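Local atomic coordinates of EF0056 (Enterococcus faecalis, PDB entry 6ORI), a protein that is a surface protein of unknown function, of which this N-terminal part has immunoglobulin-like beta-sheet domains and which is probably linked to biofilm formation. Residues 34-39 with 70-75; 54-59 with 211-216. All blocks are in the same frame, centred on the assembly; numbering follows the deposited sequence. Where two conformers were deposited one is given.

In the fold
From the N terminus, strand 31-38 comes first, and its residues 34-39 meet residues 70-75 of strand 68-74 in interaction 1, closing a loop of 30 intervening residues. Inside that loop lies strand 50-59, the antiparallel neighbour of strand 31-38, whose residues 54-59 reach residues 211-216 in interaction 2 across 151 intervening residues. The segments therefore alternate along the chain, and the two contacts cross rather than nest. Interaction 1 is internal to the first sheet system, whereas interaction 2 ties it to the edge strand of the five-stranded sheet that follows. Backbone bonds, Gln35 N to Tyr56 O and Asn37 N to Glu54 O, couple the two contacts directly.

Interaction 1: residues 34-39 with 70-75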
ATOM      1  N   LEU A  34      -5.383   6.430   3.509  1.00  5.34           N
ATOM      2  CA  LEU A  34      -5.249   7.178   2.266  1.00  5.61           C
ATOM      3  C   LEU A  34      -4.667   6.216   1.258  1.00  4.84           C
ATOM      4  O   LEU A  34      -3.613   5.629   1.490  1.00  6.72           O
ATOM      5  CB  LEU A  34      -4.337   8.382   2.486  1.00  5.88           C
ATOM      6  CG  LEU A  34      -4.151   9.328   1.310  1.00  6.61           C
ATOM      7  CD1 LEU A  34      -5.464   9.974   0.910  1.00  7.68           C
ATOM      8  CD2 LEU A  34      -3.106  10.379   1.657  1.00  7.91           C
ATOM      9  N   GLN A  35      -5.379   5.986   0.157  1.00  4.29           N
ATOM     10  CA  GLN A  35      -4.952   5.028  -0.851  1.00  4.51           C
ATOM     11  C   GLN A  35      -5.149   5.581  -2.244  1.00  4.92           C
ATOM     12  O   GLN A  35      -6.096   6.326  -2.494  1.00  5.20           O
ATOM     13  CB  GLN A  35      -5.759   3.744  -0.754  1.00  4.20           C
ATOM     14  CG  GLN A  35      -5.721   3.045   0.571  1.00  6.92           C
ATOM     15  CD  GLN A  35      -4.406   2.402   0.862  1.00  8.93           C
ATOM     16  OE1 GLN A  35      -3.632   2.070  -0.035  1.00 13.92           O
ATOM     17  NE2 GLN A  35      -4.129   2.237   2.125  1.00 10.67           N
ATOM     18  N   PHE A  36      -4.245   5.192  -3.145  1.00  5.11           N
ATOM     19  CA  PHE A  36      -4.305   5.489  -4.574  1.00  4.95           C
ATOM     20  C   PHE A  36      -4.502   4.184  -5.303  1.00  5.03           C
ATOM     21  O   PHE A  36      -3.690   3.270  -5.174  1.00  7.04           O
ATOM     22  CB  PHE A  36      -2.998   6.155  -5.009  1.00  6.31           C
ATOM     23  CG  PHE A  36      -2.890   6.462  -6.475  1.00  5.12           C
ATOM     24  CD1 PHE A  36      -3.579   7.523  -7.050  1.00  6.09           C
ATOM     25  CD2 PHE A  36      -2.078   5.702  -7.275  1.00  7.06           C
ATOM     26  CE1 PHE A  36      -3.447   7.793  -8.400  1.00  7.83           C
ATOM     27  CE2 PHE A  36      -1.953   5.994  -8.622  1.00  8.68           C
ATOM     28  CZ  PHE A  36      -2.638   7.024  -9.165  1.00  7.36           C
ATOM     29  N   ASN A  37      -5.599   4.090  -6.056  1.00  4.14           N
ATOM     30  CA  ASN A  37      -5.969   2.832  -6.694  1.00  4.63           C
ATOM     31  C   ASN A  37      -6.141   3.025  -8.203  1.00  4.62           C
ATOM     32  O   ASN A  37      -7.235   3.311  -8.681  1.00  5.55           O
ATOM     33  CB  ASN A  37      -7.252   2.265  -6.101  1.00  6.25           C
ATOM     34  CG  ASN A  37      -7.610   0.916  -6.714  1.00  7.07           C
ATOM     35  OD1 ASN A  37      -6.756   0.239  -7.269  1.00  9.55           O
ATOM     36  ND2 ASN A  37      -8.870   0.558  -6.640  1.00  8.93           N
ATOM     37  N   PRO A  38      -5.048   2.848  -8.952  1.00  5.10           N
ATOM     38  CA  PRO A  38      -5.089   2.968 -10.414  1.00  5.86           C
ATOM     39  C   PRO A  38      -5.475   1.659 -11.086  1.00  5.88           C
ATOM     40  O   PRO A  38      -5.164   0.560 -10.562  1.00  8.68           O
ATOM     41  CB  PRO A  38      -3.630   3.312 -10.757  1.00  6.75           C
ATOM     42  CG  PRO A  38      -2.834   2.548  -9.741  1.00  5.95           C
ATOM     43  CD  PRO A  38      -3.683   2.554  -8.470  1.00  6.86           C
ATOM     44  N   LYS A  39      -6.125   1.760 -12.234  0.57  6.33           N
ATOM     45  CA  LYS A  39      -6.357   0.585 -13.059  0.57  6.84           C
ATOM     46  C   LYS A  39      -5.028   0.041 -13.584  0.57  6.82           C
ATOM     47  O   LYS A  39      -4.037   0.769 -13.723  0.57  7.69           O
ATOM     48  CB  LYS A  39      -7.247   0.949 -14.239  0.57  8.84           C
ATOM     49  CG  LYS A  39      -8.672   1.278 -13.867  0.57 11.22           C
ATOM     50  CD  LYS A  39      -9.386   0.077 -13.279  0.57 12.93           C
ATOM     51  CE  LYS A  39     -10.840   0.390 -13.058  0.57 18.45           C
ATOM     52  NZ  LYS A  39     -11.331  -0.213 -11.791  0.57 34.38           N
ATOM     53  N   ILE A  70      -2.993  16.402   0.328  1.00  3.96           N
ATOM     54  CA  ILE A  70      -2.639  15.115  -0.233  1.00  4.53           C
ATOM     55  C   ILE A  70      -1.586  15.350  -1.292  1.00  5.83           C
ATOM     56  O   ILE A  70      -1.734  16.261  -2.132  1.00  5.92           O
ATOM     57  CB  ILE A  70      -3.868  14.456  -0.883  1.00  4.64           C
ATOM     58  CG1 ILE A  70      -4.941  14.121   0.170  1.00  4.48           C
ATOM     59  CG2 ILE A  70      -3.468  13.178  -1.661  1.00  5.71           C
ATOM     60  CD1 ILE A  70      -6.268  13.710  -0.430  1.00  6.23           C
ATOM     61  N   ARG A  71      -0.510  14.585  -1.231  1.00  3.83           N
ATOM     62  CA  ARG A  71       0.516  14.616  -2.240  1.00  4.16           C
ATOM     63  C   ARG A  71       0.604  13.278  -2.931  1.00  4.50           C
ATOM     64  O   ARG A  71       0.480  12.221  -2.301  1.00  4.59           O
ATOM     65  CB  ARG A  71       1.856  15.043  -1.658  1.00  5.32           C
ATOM     66  CG  ARG A  71       1.805  16.542  -1.327  1.00  9.57           C
ATOM     67  CD  ARG A  71       3.112  17.147  -0.973  1.00 11.92           C
ATOM     68  NE  ARG A  71       2.926  18.551  -0.631  1.00  9.40           N
ATOM     69  CZ  ARG A  71       3.889  19.324  -0.167  1.00 15.12           C
ATOM     70  NH1 ARG A  71       5.105  18.842   0.041  1.00 19.62           N
ATOM     71  NH2 ARG A  71       3.617  20.578   0.123  1.00 16.43           N
ATOM     72  N   LEU A  72       0.767  13.321  -4.252  1.00  5.12           N
ATOM     73  CA  LEU A  72       0.859  12.130  -5.088  1.00  4.35           C
ATOM     74  C   LEU A  72       2.166  12.241  -5.865  1.00  4.64           C
ATOM     75  O   LEU A  72       2.347  13.156  -6.680  1.00  4.74           O
ATOM     76  CB  LEU A  72      -0.313  12.051  -6.040  1.00  6.36           C
ATOM     77  CG  LEU A  72      -0.269  10.906  -7.039  1.00  5.75           C
ATOM     78  CD1 LEU A  72      -0.379   9.547  -6.364  1.00  6.37           C
ATOM     79  CD2 LEU A  72      -1.373  11.097  -8.068  1.00  8.38           C
ATOM     80  N   GLN A  73       3.101  11.340  -5.574  0.51  4.20           N
ATOM     81  CA  GLN A  73       4.349  11.222  -6.319  0.51  4.43           C
ATOM     82  C   GLN A  73       4.191  10.103  -7.343  0.51  4.60           C
ATOM     83  O   GLN A  73       3.682   9.014  -7.014  0.51  3.71           O
ATOM     84  CB  GLN A  73       5.554  10.930  -5.411  0.51  7.94           C
ATOM     85  CG  GLN A  73       6.875  10.798  -6.186  0.51  9.27           C
ATOM     86  CD  GLN A  73       8.112  10.751  -5.290  0.51 11.17           C
ATOM     87  OE1 GLN A  73       8.177  11.410  -4.253  0.51 14.26           O
ATOM     88  NE2 GLN A  73       9.114   9.989  -5.712  0.51  7.41           N
ATOM     89  N   LEU A  74       4.608  10.371  -8.583  1.00  3.64           N
ATOM     90  CA  LEU A  74       4.605   9.361  -9.636  1.00  4.00           C
ATOM     91  C   LEU A  74       6.022   9.125 -10.118  1.00  5.78           C
ATOM     92  O   LEU A  74       6.829  10.033 -10.187  1.00  5.80           O
ATOM     93  CB  LEU A  74       3.750   9.793 -10.822  1.00  5.41           C
ATOM     94  CG  LEU A  74       2.290  10.029 -10.522  1.00  4.83           C
ATOM     95  CD1 LEU A  74       1.626  10.503 -11.796  1.00  6.10           C
ATOM     96  CD2 LEU A  74       1.601   8.802  -9.980  1.00  6.28           C
ATOM     97  N   ASP A  75       6.305   7.888 -10.481  1.00  4.47           N
ATOM     98  CA  ASP A  75       7.567   7.535 -11.085  1.00  5.65           C
ATOM     99  C   ASP A  75       8.009   8.591 -12.071  1.00  4.48           C
ATOM    100  O   ASP A  75       7.228   8.967 -12.944  1.00  5.12           O
ATOM    101  CB  ASP A  75       7.404   6.189 -11.779  1.00  5.68           C
ATOM    102  CG  ASP A  75       8.707   5.518 -12.029  1.00  6.24           C
ATOM    103  OD1 ASP A  75       9.475   6.021 -12.876  1.00  7.49           O
ATOM    104  OD2 ASP A  75       8.958   4.468 -11.393  1.00  6.42           O
TER
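Leu34 stands opposite Ile70 and Phe36 opposite Leu72, with CA atoms 8.7 Å apart in the first pair and 8.4 Å in the second. Both pairs step forward together, so strands 31-38 and 68-74 run in broadly the same direction, and at this spacing no backbone hydrogen bond joins them. This is face-to-face packing of the kind that fills an immunoglobulin-like beta-sandwich: strand 31-38 bonds to strand 50-59, while strand 68-74 lies between strands 113-117 and 166-173.

All four side chains leave the backbone toward the other strand, are buried and meet through carbon alone. Leu34 and Ile70 touch by their methyl ends, CD1 of Leu34 lying 4.0 Å from CD1 of Ile70. Ile70 reaches this far because its CG1-CD1 arm is extended (chi2 169°). The second pair is more specific. With its ring anti to the backbone N (chi1 177°), Phe36 extends toward strand 68-74, where the Leu72 side chain crosses its own at about a right angle. Leu72 CD1 sits over one face, 4.0 Å from the centroid of the Phe36 ring and 15° off its normal, a CH-pi contact displaced toward the rim. Tyr167 makes an edge-to-face contact with the same ring, and Phe53 also meets it, making a small aromatic cluster. The other branch of Leu72 brings CD2 to 3.9 Å from Phe36 CE1.

Interaction 2: residues 54-59 with 211-216; sequences EVYGKH and FKHGSV
Two consecutive residues, Lys212 and His213, both direct their side chains at Tyr56, which a regular strand would not allow. The cause is a classic beta bulge: Lys212 and His213 both face Thr247 of strand 239-248, and Lys212 has a helix-like psi of -33°. The bulge lies on strand 211-221, at the edge of the five-stranded sheet, and the contact joins this sheet to strand 50-59 of the preceding one without any hydrogen bond between the two segments.

Lys212 lays its aliphatic chain obliquely over one face of the Tyr56 ring, with CD 3.6 Å from the ring centroid and 17° off the normal, a close CH-pi contact. Bends at chi3 and chi4 carry its ammonium onward to a salt bridge with Glu249. His213 makes an offset edge-to-face pair, the edge of Tyr56 turned toward the imidazole face; the ring centroids of Tyr56 and His213 are 5.6 Å apart and the planes meet at 60°. His213 CB also packs 3.7 Å from Tyr56 CE2.

The phenol is fixed at its far end too. Asn37 ND2 hydrogen-bonds to Tyr56 OH, which in turn donates, in the ring plane, to the anti lone pair of Glu54 OE1 at 2.7 Å.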
ATOM      1  N   GLU A  54      -8.931   5.868  -8.545  1.00  4.47           N
ATOM      2  CA  GLU A  54      -9.729   6.429  -7.465  1.00  4.09           C
ATOM      3  C   GLU A  54      -8.803   6.679  -6.288  1.00  4.44           C
ATOM      4  O   GLU A  54      -7.721   6.059  -6.171  1.00  5.66           O
ATOM      5  CB  GLU A  54     -10.828   5.470  -7.002  1.00  7.56           C
ATOM      6  CG  GLU A  54     -11.791   5.102  -8.091  1.00  9.90           C
ATOM      7  CD  GLU A  54     -12.944   4.236  -7.613  1.00  9.79           C
ATOM      8  OE1 GLU A  54     -12.759   3.356  -6.733  1.00 11.09           O
ATOM      9  OE2 GLU A  54     -14.042   4.428  -8.145  1.00 12.43           O
ATOM     10  N   VAL A  55      -9.223   7.597  -5.424  1.00  4.34           N
ATOM     11  CA  VAL A  55      -8.518   7.862  -4.169  1.00  3.26           C
ATOM     12  C   VAL A  55      -9.462   7.515  -3.029  1.00  3.69           C
ATOM     13  O   VAL A  55     -10.640   7.870  -3.068  1.00  4.38           O
ATOM     14  CB  VAL A  55      -8.055   9.328  -4.058  1.00  4.67           C
ATOM     15  CG1 VAL A  55      -7.240   9.556  -2.791  1.00  4.81           C
ATOM     16  CG2 VAL A  55      -7.286   9.743  -5.285  1.00  7.70           C
ATOM     17  N   TYR A  56      -8.956   6.769  -2.045  1.00  4.96           N
ATOM     18  CA  TYR A  56      -9.724   6.460  -0.848  1.00  4.06           C
ATOM     19  C   TYR A  56      -9.134   7.195   0.335  1.00  4.18           C
ATOM     20  O   TYR A  56      -7.916   7.343   0.448  1.00  5.49           O
ATOM     21  CB  TYR A  56      -9.752   4.939  -0.564  1.00  4.08           C
ATOM     22  CG  TYR A  56     -10.126   4.143  -1.784  1.00  4.58           C
ATOM     23  CD1 TYR A  56     -11.206   4.499  -2.568  1.00  4.69           C
ATOM     24  CD2 TYR A  56      -9.372   3.060  -2.189  1.00  5.69           C
ATOM     25  CE1 TYR A  56     -11.511   3.798  -3.723  1.00  6.76           C
ATOM     26  CE2 TYR A  56      -9.672   2.370  -3.334  1.00  5.83           C
ATOM     27  CZ  TYR A  56     -10.747   2.731  -4.086  1.00  7.19           C
ATOM     28  OH  TYR A  56     -11.000   2.032  -5.245  1.00  9.07           O
ATOM     29  N   GLY A  57      -9.997   7.650   1.226  1.00  4.43           N
ATOM     30  CA  GLY A  57      -9.572   8.351   2.414  1.00  4.14           C
ATOM     31  C   GLY A  57     -10.478   8.075   3.568  1.00  4.83           C
ATOM     32  O   GLY A  57     -11.679   7.891   3.387  1.00  5.28           O
ATOM     33  N   LYS A  58      -9.914   8.031   4.765  1.00  5.37           N
ATOM     34  CA  LYS A  58     -10.730   7.895   5.954  1.00  5.15           C
ATOM     35  C   LYS A  58     -10.055   8.593   7.117  1.00  5.86           C
ATOM     36  O   LYS A  58      -8.820   8.490   7.331  1.00  6.08           O
ATOM     37  CB  LYS A  58     -11.002   6.430   6.305  1.00  6.84           C
ATOM     38  CG  LYS A  58     -11.761   6.373   7.627  1.00 10.77           C
ATOM     39  CD  LYS A  58     -12.179   5.032   8.032  1.00 11.07           C
ATOM     40  CE  LYS A  58     -12.615   5.006   9.497  1.00  7.13           C
ATOM     41  NZ  LYS A  58     -13.508   6.118   9.898  1.00  7.77           N
ATOM     42  N   HIS A  59     -10.876   9.271   7.907  1.00  5.00           N
ATOM     43  CA  HIS A  59     -10.439   9.824   9.189  1.00  5.77           C
ATOM     44  C   HIS A  59     -11.463   9.497  10.264  1.00  6.77           C
ATOM     45  O   HIS A  59     -12.596   9.077   9.974  1.00  5.63           O
ATOM     46  CB  HIS A  59     -10.104  11.319   9.102  1.00  7.11           C
ATOM     47  CG  HIS A  59     -11.186  12.150   8.516  1.00  5.53           C
ATOM     48  ND1 HIS A  59     -11.409  12.228   7.162  1.00  5.69           N
ATOM     49  CD2 HIS A  59     -12.116  12.932   9.101  1.00  8.39           C
ATOM     50  CE1 HIS A  59     -12.434  13.025   6.938  1.00  7.90           C
ATOM     51  NE2 HIS A  59     -12.893  13.452   8.101  1.00  8.55           N
ATOM     52  N   PHE A 211     -14.834  -5.362   1.509  1.00  4.48           N
ATOM     53  CA  PHE A 211     -13.560  -4.661   1.369  1.00  4.24           C
ATOM     54  C   PHE A 211     -13.524  -3.861   0.093  1.00  4.42           C
ATOM     55  O   PHE A 211     -14.069  -4.278  -0.934  1.00  6.72           O
ATOM     56  CB  PHE A 211     -12.409  -5.653   1.442  1.00  5.10           C
ATOM     57  CG  PHE A 211     -12.286  -6.257   2.791  1.00  5.21           C
ATOM     58  CD1 PHE A 211     -11.672  -5.569   3.802  1.00  5.86           C
ATOM     59  CD2 PHE A 211     -12.824  -7.499   3.070  1.00  5.75           C
ATOM     60  CE1 PHE A 211     -11.572  -6.103   5.066  1.00  6.58           C
ATOM     61  CE2 PHE A 211     -12.739  -8.018   4.325  1.00  7.67           C
ATOM     62  CZ  PHE A 211     -12.119  -7.316   5.332  1.00  6.71           C
ATOM     63  N   LYS A 212     -12.895  -2.694   0.172  1.00  4.99           N
ATOM     64  CA  LYS A 212     -12.743  -1.798  -0.945  1.00  4.52           C
ATOM     65  C   LYS A 212     -11.386  -1.909  -1.626  1.00  6.15           C
ATOM     66  O   LYS A 212     -11.279  -1.744  -2.831  1.00  7.51           O
ATOM     67  CB  LYS A 212     -12.988  -0.374  -0.458  1.00  5.93           C
ATOM     68  CG  LYS A 212     -13.149   0.618  -1.596  1.00  9.74           C
ATOM     69  CD  LYS A 212     -13.202   2.055  -1.145  1.00 11.70           C
ATOM     70  CE  LYS A 212     -14.419   2.353  -0.316  1.00 10.35           C
ATOM     71  NZ  LYS A 212     -15.722   2.152  -1.015  1.00 10.84           N
ATOM     72  N   HIS A 213     -10.338  -2.196  -0.858  1.00  4.60           N
ATOM     73  CA  HIS A 213      -8.990  -2.168  -1.385  1.00  4.71           C
ATOM     74  C   HIS A 213      -8.037  -2.904  -0.454  1.00  3.60           C
ATOM     75  O   HIS A 213      -8.247  -2.971   0.751  1.00  5.06           O
ATOM     76  CB  HIS A 213      -8.553  -0.700  -1.533  1.00  5.66           C
ATOM     77  CG  HIS A 213      -7.271  -0.491  -2.274  1.00  6.99           C
ATOM     78  ND1 HIS A 213      -7.133  -0.731  -3.624  1.00 14.29           N
ATOM     79  CD2 HIS A 213      -6.072  -0.038  -1.850  1.00  7.76           C
ATOM     80  CE1 HIS A 213      -5.900  -0.433  -3.995  1.00 10.08           C
ATOM     81  NE2 HIS A 213      -5.243   0.003  -2.942  1.00 11.29           N
ATOM     82  N   GLY A 214      -6.994  -3.474  -1.042  1.00  5.56           N
ATOM     83  CA  GLY A 214      -5.889  -4.057  -0.325  1.00  4.40           C
ATOM     84  C   GLY A 214      -4.598  -3.475  -0.868  1.00  5.72           C
ATOM     85  O   GLY A 214      -4.471  -3.208  -2.064  1.00  6.93           O
ATOM     86  N   SER A 215      -3.638  -3.285   0.021  1.00  5.23           N
ATOM     87  CA  SER A 215      -2.346  -2.769  -0.350  1.00  4.74           C
ATOM     88  C   SER A 215      -1.286  -3.458   0.472  1.00  5.61           C
ATOM     89  O   SER A 215      -1.559  -3.990   1.540  1.00  5.11           O
ATOM     90  CB  SER A 215      -2.285  -1.253  -0.160  1.00  9.19           C
ATOM     91  OG  SER A 215      -2.641  -0.889   1.163  1.00 10.62           O
ATOM     92  N   VAL A 216      -0.070  -3.470  -0.052  1.00  7.30           N
ATOM     93  CA  VAL A 216       1.093  -3.943   0.686  1.00  7.87           C
ATOM     94  C   VAL A 216       2.199  -2.895   0.622  1.00  7.60           C
ATOM     95  O   VAL A 216       2.686  -2.582  -0.470  1.00 10.25           O
ATOM     96  CB  VAL A 216       1.582  -5.281   0.119  1.00  7.50           C
ATOM     97  CG1 VAL A 216       2.899  -5.683   0.754  1.00 10.88           C
ATOM     98  CG2 VAL A 216       0.561  -6.365   0.374  1.00  8.63           C
TER